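PDB 6QIX: P43 from Trichuris muris, which is the major secreted protein of this whipworm parasite, tethers to matrix and inhibits the function of interleukin-13. Local coordinates for residues H41-L46 with M52-N57; C77-R82 with E150-K155; C83-N88 with Y93-E98. All blocks are in the same frame, centred on the assembly; numbering follows the deposited sequence.

Contact 1 (H41-L46 with M52-N57); sequences HMYSKL and MHAHRN. With NAG (2-acetamido-2-deoxy-beta-D-glucopyranose), chain C; ACT (acetate ion), chain D.
The hydroxyl OH of Tyr43 is gripped from two directions. The backbone N of Arg56 donates to Tyr43 OH at 3.1 Å in a nearly straight bond, with 164° at the hydrogen. Tyr43 OH in turn donates to O of a bound acetate, 2.9 Å away, which lies at the edge of the phenol ring. The ring reaches this place because CG stands anti to the backbone N (chi1 159°), which sends the phenol from the helix across to the loop. The acetate probably comes from the crystallisation liquor. Arg56 holds both of its oxygens: NE donates to acetate O at 2.8 Å and NH2 to acetate OXT at 3.1 Å. Tyr145 OH binds the same ion. The Arg56 side chain crosses the tyrosine at about a right angle, with ring and guanidinium planes 62° apart, and its CG lies 3.3 Å from Tyr43 OH. The chain leaves helix 39-49 and the following loop doubles back beside it. Ala54 packs by its methyl, with CB 3.7 Å from Tyr43 CE2 and equally close to Ser44 OG. That hydroxyl is hydrogen-bonded to Gln40 O, within the helix. Arg56 NH1 binds the carbonyls of Tyr361 and Lys363, which ties the loop to the C-terminal part of the chain. Next along the loop, Asn57 ND2 carries an N-linked NAG through a 1.5 Å bond to its C1.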
loop_
_atom_site.group_PDB
_atom_site.type_symbol
_atom_site.label_atom_id
_atom_site.label_comp_id
_atom_site.label_asym_id
_atom_site.label_seq_id
_atom_site.Cartn_x
_atom_site.Cartn_y
_atom_site.Cartn_z
ATOM N N HIS A 41 10.712 4.877 14.045
ATOM C CA HIS A 41 10.841 6.083 14.858
ATOM C C HIS A 41 9.677 7.038 14.636
ATOM O O HIS A 41 9.134 7.598 15.597
ATOM C CB HIS A 41 12.141 6.791 14.531
ATOM C CG HIS A 41 12.339 8.055 15.292
ATOM N ND1 HIS A 41 12.345 9.294 14.689
ATOM C CD2 HIS A 41 12.535 8.273 16.612
ATOM C CE1 HIS A 41 12.571 10.222 15.606
ATOM N NE2 HIS A 41 12.673 9.628 16.782
ATOM N N MET A 42 9.285 7.247 13.379
ATOM C CA MET A 42 8.158 8.135 13.107
ATOM C C MET A 42 6.867 7.564 13.690
ATOM O O MET A 42 6.070 8.297 14.286
ATOM C CB MET A 42 8.026 8.381 11.596
ATOM C CG MET A 42 6.829 9.237 11.204
ATOM S SD MET A 42 6.696 9.473 9.412
ATOM C CE MET A 42 8.105 10.572 9.190
ATOM N N TYR A 43 6.641 6.256 13.529
ATOM C CA TYR A 43 5.474 5.630 14.148
ATOM C C TYR A 43 5.497 5.805 15.670
ATOM O O TYR A 43 4.457 6.078 16.293
ATOM C CB TYR A 43 5.435 4.149 13.765
ATOM C CG TYR A 43 4.617 3.311 14.712
ATOM C CD1 TYR A 43 3.245 3.411 14.723
ATOM C CD2 TYR A 43 5.216 2.427 15.602
ATOM C CE1 TYR A 43 2.468 2.628 15.604
ATOM C CE2 TYR A 43 4.472 1.677 16.478
ATOM C CZ TYR A 43 3.101 1.779 16.478
ATOM O OH TYR A 43 2.364 1.015 17.329
ATOM N N SER A 44 6.678 5.656 16.283
ATOM C CA SER A 44 6.797 5.816 17.732
ATOM C C SER A 44 6.361 7.207 18.171
ATOM O O SER A 44 5.637 7.364 19.160
ATOM C CB SER A 44 8.242 5.563 18.169
ATOM O OG SER A 44 8.536 4.171 18.158
ATOM N N LYS A 45 6.791 8.231 17.438
ATOM C CA LYS A 45 6.448 9.595 17.812
ATOM C C LYS A 45 4.980 9.878 17.556
ATOM O O LYS A 45 4.348 10.598 18.333
ATOM C CB LYS A 45 7.311 10.585 17.034
ATOM C CG LYS A 45 8.771 10.438 17.295
ATOM C CD LYS A 45 9.181 11.123 18.585
ATOM C CE LYS A 45 10.641 11.561 18.511
ATOM N NZ LYS A 45 11.339 11.361 19.804
ATOM N N LEU A 46 4.432 9.359 16.453
ATOM C CA LEU A 46 2.995 9.511 16.188
ATOM C C LEU A 46 2.167 8.882 17.295
ATOM O O LEU A 46 1.171 9.464 17.753
ATOM C CB LEU A 46 2.614 8.879 14.838
ATOM C CG LEU A 46 3.215 9.559 13.594
ATOM C CD1 LEU A 46 2.883 8.751 12.335
ATOM C CD2 LEU A 46 2.704 10.975 13.470
ATOM N N MET A 52 -0.184 7.031 23.463
ATOM C CA MET A 52 -0.253 5.581 23.424
ATOM C C MET A 52 1.142 5.004 23.278
ATOM O O MET A 52 2.001 5.583 22.607
ATOM C CB MET A 52 -1.120 5.108 22.265
ATOM C CG MET A 52 -2.339 5.961 22.076
ATOM S SD MET A 52 -3.285 5.437 20.656
ATOM C CE MET A 52 -4.256 4.116 21.367
ATOM N N HIS A 53 1.354 3.852 23.910
ATOM C CA HIS A 53 2.585 3.099 23.719
ATOM C C HIS A 53 2.717 2.675 22.259
ATOM O O HIS A 53 1.724 2.458 21.556
ATOM C CB HIS A 53 2.606 1.862 24.627
ATOM C CG HIS A 53 3.172 2.118 25.988
ATOM N ND1 HIS A 53 3.913 3.240 26.292
ATOM C CD2 HIS A 53 3.102 1.393 27.132
ATOM C CE1 HIS A 53 4.271 3.200 27.562
ATOM N NE2 HIS A 53 3.792 2.088 28.096
ATOM N N ALA A 54 3.963 2.575 21.799
ATOM C CA ALA A 54 4.246 2.146 20.430
ATOM C C ALA A 54 4.445 0.640 20.480
ATOM O O ALA A 54 5.553 0.147 20.683
ATOM C CB ALA A 54 5.468 2.861 19.863
ATOM N N HIS A 55 3.358 -0.107 20.291
ATOM C CA HIS A 55 3.401 -1.552 20.476
ATOM C C HIS A 55 3.783 -2.320 19.220
ATOM O O HIS A 55 4.238 -3.462 19.328
ATOM C CB HIS A 55 2.042 -2.051 20.973
ATOM C CG HIS A 55 1.718 -1.625 22.374
ATOM N ND1 HIS A 55 2.537 -1.908 23.449
ATOM C CD2 HIS A 55 0.663 -0.940 22.877
ATOM C CE1 HIS A 55 2.001 -1.415 24.551
ATOM N NE2 HIS A 55 0.863 -0.824 24.231
ATOM N N ARG A 56 3.606 -1.739 18.042
ATOM C CA ARG A 56 3.986 -2.422 16.815
ATOM C C ARG A 56 5.490 -2.356 16.620
ATOM O O ARG A 56 6.140 -1.367 16.982
ATOM C CB ARG A 56 3.290 -1.793 15.606
ATOM C CG ARG A 56 1.788 -1.777 15.701
ATOM C CD ARG A 56 1.123 -1.005 14.545
ATOM N NE ARG A 56 -0.294 -0.815 14.833
ATOM C CZ ARG A 56 -1.205 -1.783 14.765
ATOM N NH1 ARG A 56 -0.849 -2.997 14.373
ATOM N NH2 ARG A 56 -2.476 -1.535 15.074
ATOM N N ASN A 57 6.040 -3.405 16.009
ATOM C CA ASN A 57 7.428 -3.389 15.546
ATOM C C ASN A 57 7.416 -3.332 14.021
ATOM O O ASN A 57 7.165 -4.340 13.367
ATOM C CB ASN A 57 8.197 -4.606 16.042
ATOM C CG ASN A 57 9.580 -4.715 15.423
ATOM O OD1 ASN A 57 10.027 -3.799 14.735
ATOM N ND2 ASN A 57 10.272 -5.847 15.663
HETATM C C1 NAG C . 11.613 -6.055 15.122
HETATM C C2 NAG C . 12.502 -6.795 16.120
HETATM C C3 NAG C . 13.907 -6.971 15.546
HETATM C C4 NAG C . 13.847 -7.670 14.194
HETATM C C5 NAG C . 12.916 -6.915 13.248
HETATM C C6 NAG C . 12.722 -7.629 11.922
HETATM C C7 NAG C . 11.840 -6.491 18.464
HETATM C C8 NAG C . 12.002 -5.662 19.701
HETATM N N2 NAG C . 12.548 -6.099 17.396
HETATM O O3 NAG C . 14.705 -7.739 16.439
HETATM O O4 NAG C . 15.150 -7.739 13.622
HETATM O O5 NAG C . 11.616 -6.765 13.845
HETATM O O6 NAG C . 11.646 -8.561 11.944
HETATM O O7 NAG C . 11.096 -7.473 18.430
HETATM C C ACT D . -1.539 1.964 16.328
HETATM O O ACT D . -0.449 1.419 16.578
HETATM O OXT ACT D . -2.559 1.469 15.785
HETATM C CH3 ACT D . -1.599 3.461 16.698
#

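Contact 2 (C77-R82 with E150-K155); sequences CSFKFR and ESIPKK
Pro153 and Ile152 pack against Phe79, joining the turn after helix 139-151 to the start of the first strand of the beta hairpin 79-85/95-101. The contact is buried and mostly apolar, and no direct hydrogen bond crosses it. Glu150 gives its backbone O to Lys154 NZ at 3.2 Å, on a lone pair in the carbonyl plane. The same ammonium makes a salt bridge to Glu150 OE1, so Lys154 holds to Glu150 by both its backbone and its carboxylate. Ser151 follows, its OG hydrogen-bonded back to Met148 O in the helix, while its side chain touches Val99 of the second hairpin strand. Ile152 then brings its CD1 to 3.8 Å from Phe79 CZ. Its CG1 is anti to the carbonyl carbon (chi1 -46°), which leads this branch toward the far end of the phenyl ring. Pro153 comes closest: its CD lies 3.4 Å from Phe79 CD2, and its CG is 3.7 Å from Cys77 O. The phenyl ring thus meets the proline along its CD2 side and the isoleucine at CZ. Val99 also touches the Phe79 side chain. Cys77 is disulfide-bonded to Cys168, whose side chain also touches Pro153, so a covalent link runs beside the packing. The Lys155 side chain curls back, and NZ donates to Pro153 O at 2.8 Å, in the carbonyl plane. Tyr37 OH is another partner of this NZ. A water bridges the segments, accepting from Lys155 NZ at 2.6 Å and donating to Cys77 O at 2.8 Å.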
loop_
_atom_site.group_PDB
_atom_site.type_symbol
_atom_site.label_atom_id
_atom_site.label_comp_id
_atom_site.label_asym_id
_atom_site.label_seq_id
_atom_site.Cartn_x
_atom_site.Cartn_y
_atom_site.Cartn_z
ATOM N N CYS A 77 9.044 16.893 3.114
ATOM C CA CYS A 77 8.483 15.611 3.553
ATOM C C CYS A 77 8.410 15.465 5.077
ATOM O O CYS A 77 7.734 14.551 5.572
ATOM C CB CYS A 77 9.298 14.463 2.953
ATOM S SG CYS A 77 9.236 14.364 1.142
ATOM N N SER A 78 9.112 16.314 5.821
ATOM C CA SER A 78 9.023 16.327 7.270
ATOM C C SER A 78 7.809 17.146 7.715
ATOM O O SER A 78 7.398 18.115 7.061
ATOM C CB SER A 78 10.324 16.899 7.852
ATOM O OG SER A 78 10.287 16.957 9.259
ATOM N N PHE A 79 7.245 16.757 8.856
ATOM C CA PHE A 79 5.985 17.353 9.284
ATOM C C PHE A 79 5.814 17.209 10.782
ATOM O O PHE A 79 6.386 16.314 11.394
ATOM C CB PHE A 79 4.792 16.689 8.585
ATOM C CG PHE A 79 4.628 15.261 8.917
ATOM C CD1 PHE A 79 3.723 14.872 9.904
ATOM C CD2 PHE A 79 5.369 14.280 8.256
ATOM C CE1 PHE A 79 3.537 13.542 10.197
ATOM C CE2 PHE A 79 5.191 12.926 8.564
ATOM C CZ PHE A 79 4.288 12.569 9.537
ATOM N N LYS A 80 5.055 18.135 11.359
ATOM C CA LYS A 80 4.570 18.045 12.727
ATOM C C LYS A 80 3.190 17.416 12.725
ATOM O O LYS A 80 2.455 17.524 11.747
ATOM C CB LYS A 80 4.463 19.416 13.371
ATOM C CG LYS A 80 5.689 20.228 13.274
ATOM C CD LYS A 80 5.473 21.531 14.062
ATOM C CE LYS A 80 6.686 22.418 14.033
ATOM N NZ LYS A 80 6.427 23.638 14.815
ATOM N N PHE A 81 2.832 16.799 13.860
ATOM C CA PHE A 81 1.568 16.092 14.051
ATOM C C PHE A 81 0.987 16.435 15.419
ATOM O O PHE A 81 1.710 16.678 16.385
ATOM C CB PHE A 81 1.815 14.572 13.895
ATOM C CG PHE A 81 0.628 13.684 14.172
ATOM C CD1 PHE A 81 -0.323 13.437 13.182
ATOM C CD2 PHE A 81 0.519 13.017 15.383
ATOM C CE1 PHE A 81 -1.382 12.573 13.416
ATOM C CE2 PHE A 81 -0.552 12.153 15.620
ATOM C CZ PHE A 81 -1.494 11.940 14.640
ATOM N N ARG A 82 -0.339 16.425 15.497
ATOM C CA ARG A 82 -1.012 16.488 16.786
ATOM C C ARG A 82 -2.265 15.640 16.708
ATOM O O ARG A 82 -2.780 15.367 15.625
ATOM C CB ARG A 82 -1.343 17.926 17.208
ATOM C CG ARG A 82 -2.406 18.628 16.404
ATOM C CD ARG A 82 -2.709 19.999 17.053
ATOM N NE ARG A 82 -3.689 20.762 16.292
ATOM C CZ ARG A 82 -4.248 21.892 16.710
ATOM N NH1 ARG A 82 -3.915 22.405 17.899
ATOM N NH2 ARG A 82 -5.132 22.515 15.932
ATOM N N GLU A 150 -3.473 9.029 4.930
ATOM C CA GLU A 150 -3.528 10.020 3.871
ATOM C C GLU A 150 -2.958 11.362 4.307
ATOM O O GLU A 150 -2.648 12.182 3.436
ATOM C CB GLU A 150 -4.959 10.215 3.378
ATOM C CG GLU A 150 -5.489 9.035 2.501
ATOM C CD GLU A 150 -4.668 8.873 1.227
ATOM O OE1 GLU A 150 -4.969 9.594 0.236
ATOM O OE2 GLU A 150 -3.702 8.054 1.232
ATOM N N SER A 151 -2.824 11.602 5.624
ATOM C CA SER A 151 -2.328 12.878 6.111
ATOM C C SER A 151 -0.807 12.957 6.042
ATOM O O SER A 151 -0.252 14.071 6.052
ATOM C CB SER A 151 -2.827 13.129 7.543
ATOM O OG SER A 151 -2.280 12.223 8.471
ATOM N N ILE A 152 -0.125 11.821 5.915
ATOM C CA ILE A 152 1.336 11.838 5.726
ATOM C C ILE A 152 1.662 12.499 4.389
ATOM O O ILE A 152 0.991 12.203 3.370
ATOM C CB ILE A 152 1.908 10.407 5.779
ATOM C CG1 ILE A 152 1.326 9.633 6.959
ATOM C CG2 ILE A 152 3.429 10.429 5.791
ATOM C CD1 ILE A 152 1.998 9.845 8.260
ATOM N N PRO A 153 2.698 13.340 4.307
ATOM C CA PRO A 153 3.019 14.001 3.030
ATOM C C PRO A 153 3.308 12.990 1.922
ATOM O O PRO A 153 4.015 11.999 2.126
ATOM C CB PRO A 153 4.255 14.860 3.378
ATOM C CG PRO A 153 4.136 15.102 4.828
ATOM C CD PRO A 153 3.494 13.876 5.424
ATOM N N LYS A 154 2.729 13.234 0.739
ATOM C CA LYS A 154 2.795 12.276 -0.358
ATOM C C LYS A 154 4.040 12.486 -1.204
ATOM O O LYS A 154 4.392 13.616 -1.563
ATOM C CB LYS A 154 1.536 12.399 -1.195
ATOM C CG LYS A 154 0.279 11.963 -0.431
ATOM C CD LYS A 154 -0.885 11.819 -1.348
ATOM C CE LYS A 154 -2.075 11.240 -0.612
ATOM N NZ LYS A 154 -2.624 12.263 0.284
ATOM N N LYS A 155 4.721 11.399 -1.514
ATOM C CA LYS A 155 6.012 11.499 -2.192
ATOM C C LYS A 155 5.847 11.548 -3.708
ATOM O O LYS A 155 4.931 10.932 -4.279
ATOM C CB LYS A 155 6.929 10.326 -1.806
ATOM C CG LYS A 155 7.641 10.477 -0.478
ATOM C CD LYS A 155 6.600 10.334 0.608
ATOM C CE LYS A 155 7.167 10.085 1.967
ATOM N NZ LYS A 155 6.190 10.496 3.070
HETATM O O HOH W 1 6.841 12.005 5.024
#

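Contact 3 (C83-N88 with Y93-E98). With ACT (acetate ion), chain G.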
loop_
_atom_site.group_PDB
_atom_site.type_symbol
_atom_site.label_atom_id
_atom_site.label_comp_id
_atom_site.label_asym_id
_atom_site.label_seq_id
_atom_site.Cartn_x
_atom_site.Cartn_y
_atom_site.Cartn_z
ATOM N N CYS A 83 -2.752 15.235 17.879
ATOM C CA CYS A 83 -3.749 14.185 17.988
ATOM C C CYS A 83 -4.797 14.560 19.026
ATOM O O CYS A 83 -4.531 15.313 19.971
ATOM C CB CYS A 83 -3.077 12.845 18.363
ATOM S SG CYS A 83 -4.107 11.353 18.309
ATOM N N ARG A 84 -5.997 14.026 18.837
ATOM C CA ARG A 84 -7.038 14.141 19.844
ATOM C C ARG A 84 -7.766 12.809 19.927
ATOM O O ARG A 84 -7.701 11.993 19.011
ATOM C CB ARG A 84 -8.009 15.267 19.534
ATOM C CG ARG A 84 -8.722 15.151 18.212
ATOM C CD ARG A 84 -9.447 16.475 17.940
ATOM N NE ARG A 84 -10.141 16.467 16.652
ATOM C CZ ARG A 84 -10.895 17.461 16.198
ATOM N NH1 ARG A 84 -11.039 18.551 16.922
ATOM N NH2 ARG A 84 -11.500 17.372 15.022
ATOM N N ARG A 85 -8.463 12.597 21.042
ATOM C CA ARG A 85 -8.930 11.270 21.408
ATOM C C ARG A 85 -10.375 11.310 21.871
ATOM O O ARG A 85 -10.849 12.324 22.393
ATOM C CB ARG A 85 -8.055 10.688 22.523
ATOM C CG ARG A 85 -8.164 9.188 22.731
ATOM C CD ARG A 85 -6.853 8.663 23.318
ATOM N NE ARG A 85 -6.934 7.278 23.788
ATOM C CZ ARG A 85 -5.884 6.581 24.220
ATOM N NH1 ARG A 85 -4.680 7.149 24.246
ATOM N NH2 ARG A 85 -6.028 5.320 24.622
ATOM N N ARG A 86 -11.062 10.190 21.668
ATOM C CA ARG A 86 -12.371 9.954 22.265
ATOM C C ARG A 86 -12.519 8.461 22.493
ATOM O O ARG A 86 -11.734 7.663 21.967
ATOM C CB ARG A 86 -13.500 10.473 21.371
ATOM C CG ARG A 86 -13.790 9.583 20.164
ATOM C CD ARG A 86 -14.865 10.207 19.265
ATOM N NE ARG A 86 -14.839 9.654 17.921
ATOM C CZ ARG A 86 -15.486 10.177 16.889
ATOM N NH1 ARG A 86 -16.212 11.269 17.059
ATOM N NH2 ARG A 86 -15.391 9.606 15.690
ATOM N N PRO A 87 -13.528 8.046 23.260
ATOM C CA PRO A 87 -13.751 6.602 23.454
ATOM C C PRO A 87 -13.984 5.865 22.134
ATOM O O PRO A 87 -14.623 6.373 21.208
ATOM C CB PRO A 87 -14.989 6.546 24.357
ATOM C CG PRO A 87 -15.040 7.897 25.033
ATOM C CD PRO A 87 -14.461 8.878 24.046
ATOM N N ASN A 88 -13.447 4.652 22.052
ATOM C CA ASN A 88 -13.647 3.806 20.875
ATOM C C ASN A 88 -15.031 3.162 20.975
ATOM O O ASN A 88 -15.237 2.209 21.729
ATOM C CB ASN A 88 -12.551 2.749 20.763
ATOM C CG ASN A 88 -12.676 1.911 19.495
ATOM O OD1 ASN A 88 -13.613 2.085 18.708
ATOM N ND2 ASN A 88 -11.719 1.010 19.283
ATOM N N TYR A 93 -14.465 6.082 15.542
ATOM C CA TYR A 93 -13.027 5.882 15.585
ATOM C C TYR A 93 -12.432 6.722 16.712
ATOM O O TYR A 93 -12.807 7.885 16.879
ATOM C CB TYR A 93 -12.426 6.289 14.236
ATOM C CG TYR A 93 -10.991 5.951 14.048
ATOM C CD1 TYR A 93 -10.593 4.639 13.861
ATOM C CD2 TYR A 93 -10.012 6.951 14.053
ATOM C CE1 TYR A 93 -9.264 4.324 13.692
ATOM C CE2 TYR A 93 -8.683 6.639 13.872
ATOM C CZ TYR A 93 -8.314 5.331 13.686
ATOM O OH TYR A 93 -6.991 5.015 13.521
ATOM N N PRO A 94 -11.503 6.175 17.497
ATOM C CA PRO A 94 -11.087 6.873 18.723
ATOM C C PRO A 94 -10.118 8.029 18.532
ATOM O O PRO A 94 -9.983 8.842 19.457
ATOM C CB PRO A 94 -10.424 5.762 19.556
ATOM C CG PRO A 94 -9.962 4.758 18.552
ATOM C CD PRO A 94 -10.980 4.797 17.436
ATOM N N LEU A 95 -9.456 8.149 17.387
ATOM C CA LEU A 95 -8.377 9.108 17.231
ATOM C C LEU A 95 -8.645 10.077 16.085
ATOM O O LEU A 95 -9.373 9.780 15.132
ATOM C CB LEU A 95 -7.036 8.393 16.978
ATOM C CG LEU A 95 -6.631 7.401 18.067
ATOM C CD1 LEU A 95 -5.294 6.751 17.686
ATOM C CD2 LEU A 95 -6.557 8.089 19.444
ATOM N N ASP A 96 -7.976 11.226 16.154
ATOM C CA ASP A 96 -8.079 12.225 15.098
ATOM C C ASP A 96 -6.802 13.059 15.058
ATOM O O ASP A 96 -6.338 13.548 16.097
ATOM C CB ASP A 96 -9.309 13.119 15.312
ATOM C CG ASP A 96 -9.598 13.987 14.110
ATOM O OD1 ASP A 96 -9.722 13.426 13.005
ATOM O OD2 ASP A 96 -9.651 15.231 14.260
ATOM N N GLY A 97 -6.238 13.208 13.856
ATOM C CA GLY A 97 -4.950 13.857 13.705
ATOM C C GLY A 97 -4.926 15.094 12.824
ATOM O O GLY A 97 -5.837 15.337 12.026
ATOM N N GLU A 98 -3.873 15.892 12.983
ATOM C CA GLU A 98 -3.619 17.055 12.144
ATOM C C GLU A 98 -2.140 17.085 11.784
ATOM O O GLU A 98 -1.291 16.748 12.619
ATOM C CB GLU A 98 -4.003 18.339 12.866
ATOM C CG GLU A 98 -4.859 19.252 12.049
ATOM C CD GLU A 98 -5.521 20.310 12.883
ATOM O OE1 GLU A 98 -4.861 20.797 13.831
ATOM O OE2 GLU A 98 -6.696 20.643 12.591
HETATM C C ACT G . -9.312 -0.304 16.803
HETATM O O ACT G . -10.478 -0.407 17.282
HETATM O OXT ACT G . -8.521 -1.214 16.448
HETATM C CH3 ACT G . -8.774 1.122 16.577
#
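Arg84 has CG between the backbone N and the carbonyl carbon (chi1 59°), while Asp96 has CG anti to its N (chi1 -169°). With the arginine extended beyond CG, the two side chains run side by side and point the same way. Arg84 NE donates to Asp96 OD2 at 2.7 Å in a salt bridge. The carboxylate oxygen is met on its anti side, somewhat out of the carboxylate plane, and the two flat groups are 27° apart. Arg84 NH2 adds a weak bond to the same oxygen. Each charge has a second partner: Asp27 for Arg84 NH1 and Lys147 for Asp96 OD1, so the pair sits in an alternating chain of charges.

These residues also form a hydrogen-bonded pair of the antiparallel beta hairpin, strands 79-85 and 95-101. Arg84 N donates to Asp96 O at 2.8 Å, and Asp96 N returns a bond to Arg84 O at 3.0 Å. Cys83 with Gly97 and Arg85 with Leu95 are the flanking non-hydrogen-bonded pairs. On their face, Leu95 CD2 lies 3.8 Å from Arg85 CG, and Cys83 is disulfide-bonded to Cys50.

Beyond the strands, Arg86 N donates one more backbone bond, to Pro94 O at 2.8 Å. The Arg86 side chain reaches back to a backbone carbonyl: NE donates to Tyr93 O at 2.9 Å, from a position tilted out of the carbonyl plane. Its NH1 binds Pro23 O. Asn88 lies alongside the Pro94 ring. Asn88 ND2 donates to O of an acetate, probably from the crystallisation liquor, 2.7 Å away.

In the fold
Contacts 2 and 3 share strand 79-85: contact 2 packs on its beginning, and contact 3 pairs its end with strand 95-101. Their centres are about 17 Å apart. The salt bridge Arg82 NE to Glu98 OE1, 2.7 Å, joins them directly. Contact 1 lies about 15 Å from contact 2 and 16 Å from contact 3, centre to centre. Its helix rests on the same strand, with Leu46 CD2 3.5 Å from Phe81 CG and Met42 CE 3.8 Å from Phe79 CE2. Its loop reaches contact 3 through Met52, whose SD is 3.8 Å from Leu95 CD1. Tyr145, near contact 1, also packs edge-to-face on Tyr93 of contact 3.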